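Local coordinates for conserved hypothetical protein (Staphylococcus aureus subsp. aureus, PDB 1TSJ) that is of unknown function but belongs by sequence to the glyoxalase clan, in a family named after 3-demethylubiquinone-9 3-methyltransferase, at residues Val20-Tyr23 and Thr24-Glu28. Residues are numbered along the deposited sequence; the frame is centred on the assembly and turned at random.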
ATOM      1  N   VAL A  20      10.042   6.681   7.506  1.00 19.90           N
ATOM      2  CA  VAL A  20       9.440   5.977   8.660  1.00 18.59           C
ATOM      3  C   VAL A  20      10.014   6.376  10.000  1.00 19.31           C
ATOM      4  O   VAL A  20       9.271   6.620  10.927  1.00 19.13           O
ATOM      5  CB  VAL A  20       9.620   4.501   8.477  1.00 17.45           C
ATOM      6  CG1 VAL A  20       9.246   3.757   9.649  1.00 17.12           C
ATOM      7  CG2 VAL A  20       8.734   4.085   7.404  1.00 18.46           C
ATOM      8  N   LYS A  21      11.355   6.387  10.091  1.00 22.24           N
ATOM      9  CA  LYS A  21      12.123   6.679  11.349  1.00 22.65           C
ATOM     10  C   LYS A  21      11.792   8.036  11.860  1.00 21.69           C
ATOM     11  O   LYS A  21      11.582   8.239  13.070  1.00 20.40           O
ATOM     12  CB  LYS A  21      13.624   6.553  11.166  1.00 23.75           C
ATOM     13  CG  LYS A  21      14.430   6.525  12.556  1.00 28.63           C
ATOM     14  CD  LYS A  21      15.724   7.454  12.509  1.00 36.43           C
ATOM     15  CE  LYS A  21      15.124   8.985  12.472  1.00 40.38           C
ATOM     16  NZ  LYS A  21      15.956  10.207  12.401  1.00 40.17           N
ATOM     17  N   LEU A  22      11.575   8.891  10.890  1.00 21.65           N
ATOM     18  CA  LEU A  22      11.228  10.295  11.122  1.00 24.27           C
ATOM     19  C   LEU A  22       9.839  10.475  11.635  1.00 24.07           C
ATOM     20  O   LEU A  22       9.567  11.291  12.600  1.00 26.84           O
ATOM     21  CB  LEU A  22      11.396  11.126   9.808  1.00 25.83           C
ATOM     22  CG  LEU A  22      11.023  12.629   9.931  1.00 29.90           C
ATOM     23  CD1 LEU A  22      11.988  13.176  10.943  1.00 31.92           C
ATOM     24  CD2 LEU A  22      11.033  13.552   8.599  1.00 27.66           C
ATOM     25  N   TYR A  23       8.898   9.782  11.025  1.00 22.29           N
ATOM     26  CA  TYR A  23       7.535  10.056  11.459  1.00 21.73           C
ATOM     27  C   TYR A  23       7.181   9.337  12.781  1.00 21.74           C
ATOM     28  O   TYR A  23       6.459   9.798  13.653  1.00 20.20           O
ATOM     29  CB  TYR A  23       6.546   9.614  10.355  1.00 21.96           C
ATOM     30  CG  TYR A  23       6.780  10.168   9.004  1.00 21.46           C
ATOM     31  CD1 TYR A  23       6.534   9.417   7.886  1.00 19.90           C
ATOM     32  CD2 TYR A  23       7.274  11.472   8.828  1.00 23.68           C
ATOM     33  CE1 TYR A  23       6.802   9.954   6.654  1.00 21.33           C
ATOM     34  CE2 TYR A  23       7.473  12.019   7.539  1.00 22.35           C
ATOM     35  CZ  TYR A  23       7.253  11.240   6.483  1.00 22.97           C
ATOM     36  OH  TYR A  23       7.471  11.736   5.186  1.00 27.11           O
ATOM     37  N   THR A  24       7.645   8.118  12.853  1.00 24.13           N
ATOM     38  CA  THR A  24       7.559   7.262  14.054  1.00 25.91           C
ATOM     39  C   THR A  24       8.071   8.037  15.300  1.00 24.48           C
ATOM     40  O   THR A  24       7.497   8.032  16.358  1.00 24.13           O
ATOM     41  CB  THR A  24       8.387   5.873  13.673  1.00 27.91           C
ATOM     42  OG1 THR A  24       7.470   4.885  13.004  1.00 32.25           O
ATOM     43  CG2 THR A  24       8.830   5.210  14.930  1.00 34.37           C
ATOM     44  N   SER A  25       9.192   8.729  15.130  1.00 26.15           N
ATOM     45  CA  SER A  25       9.913   9.507  16.210  1.00 26.46           C
ATOM     46  C   SER A  25       9.111  10.739  16.664  1.00 27.30           C
ATOM     47  O   SER A  25       8.886  10.932  17.842  1.00 30.58           O
ATOM     48  CB  SER A  25      11.330   9.877  15.710  1.00 26.33           C
ATOM     49  OG  SER A  25      12.028   8.683  15.409  1.00 24.63           O
ATOM     50  N   LEU A  26       8.541  11.464  15.722  1.00 27.50           N
ATOM     51  CA  LEU A  26       7.680  12.614  16.061  1.00 26.31           C
ATOM     52  C   LEU A  26       6.332  12.413  16.643  1.00 24.24           C
ATOM     53  O   LEU A  26       5.891  13.199  17.417  1.00 22.76           O
ATOM     54  CB  LEU A  26       7.386  13.302  14.780  1.00 26.40           C
ATOM     55  CG  LEU A  26       8.608  13.815  14.104  1.00 28.96           C
ATOM     56  CD1 LEU A  26       8.120  14.363  12.767  1.00 33.17           C
ATOM     57  CD2 LEU A  26       9.191  14.955  14.911  1.00 29.88           C
ATOM     58  N   PHE A  27       5.622  11.474  16.080  1.00 24.25           N
ATOM     59  CA  PHE A  27       4.203  11.277  16.413  1.00 24.43           C
ATOM     60  C   PHE A  27       4.223  10.317  17.554  1.00 28.40           C
ATOM     61  O   PHE A  27       5.084   9.426  17.611  1.00 32.01           O
ATOM     62  CB  PHE A  27       3.296  10.639  15.275  1.00 20.40           C
ATOM     63  CG  PHE A  27       3.120  11.519  14.137  1.00 17.54           C
ATOM     64  CD1 PHE A  27       4.144  11.719  13.262  1.00 15.62           C
ATOM     65  CD2 PHE A  27       1.984  12.274  13.980  1.00 18.01           C
ATOM     66  CE1 PHE A  27       4.064  12.641  12.212  1.00 15.27           C
ATOM     67  CE2 PHE A  27       1.884  13.180  12.917  1.00 16.20           C
ATOM     68  CZ  PHE A  27       2.943  13.305  12.039  1.00 16.48           C
ATOM     69  N   GLU A  28       3.211  10.422  18.368  1.00 32.22           N
ATOM     70  CA  GLU A  28       3.190   9.818  19.589  1.00 36.50           C
ATOM     71  C   GLU A  28       2.958   8.376  19.467  1.00 37.00           C
ATOM     72  O   GLU A  28       3.925   7.626  19.548  1.00 42.70           O
ATOM     73  CB  GLU A  28       2.131  10.452  20.494  1.00 37.75           C
ATOM     74  CG  GLU A  28       2.633  11.686  21.241  1.00 41.73           C
ATOM     75  CD  GLU A  28       1.679  12.092  22.417  1.00 44.15           C
ATOM     76  OE1 GLU A  28       1.743  13.323  22.711  1.00 50.90           O
ATOM     77  OE2 GLU A  28       0.851  11.226  23.000  1.00 51.78           O
TER
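Four successive backbone bonds join Val20-Tyr23 to Thr24-Glu28 in the i to i+4 pattern of an alpha-helix, here over the last two turns or so of helix 16-26. Thr24 N donates to Val20 O at 2.9 Å, and the series runs on through Ser25 N to Lys21 O and Leu26 N to Leu22 O. It closes with Phe27 N to Tyr23 O at 3.1 Å, although Phe27 is already the first residue to leave helical geometry, with psi at 152°.

One hydroxyl, that of Ser25, turns back on this backbone. Ser25 places OG beside its own backbone N (chi1 -59°), which brings it to the carbonyl of Lys21; that oxygen takes the amide of Ser25 and, as modelled, its hydroxyl too, although the separation is too short to be trusted. A small polar residue suits this exposed position, where its hydroxyl can probably turn back to a helical carbonyl.

Side-chain packing follows the same spacing. Thr24 lies side by side with Val20, its OG1 4.0 Å from Val20 CG1. Leu22 CG meets Leu26 CD1 at 4.4 Å, a light surface contact between exposed leucines a turn apart. Tyr23 CB lies 4.3 Å from Phe27 CD1, and the flat Phe27 ring can set a C-H edge beside the Tyr23 carbonyl, with O near the ring plane.

This helix end packs against the sheet. Buried, branched Val20 suits the inward side, touching Ile32 and Met35 of strand 31-37 and Ser52 and Phe54 of strand 49-56. Thr24 also rests on Ile32, while Tyr23 reaches Leu56. Beyond the helix, Phe27 O accepts a bond from Ser30 OG in the turn leading into strand 31-37.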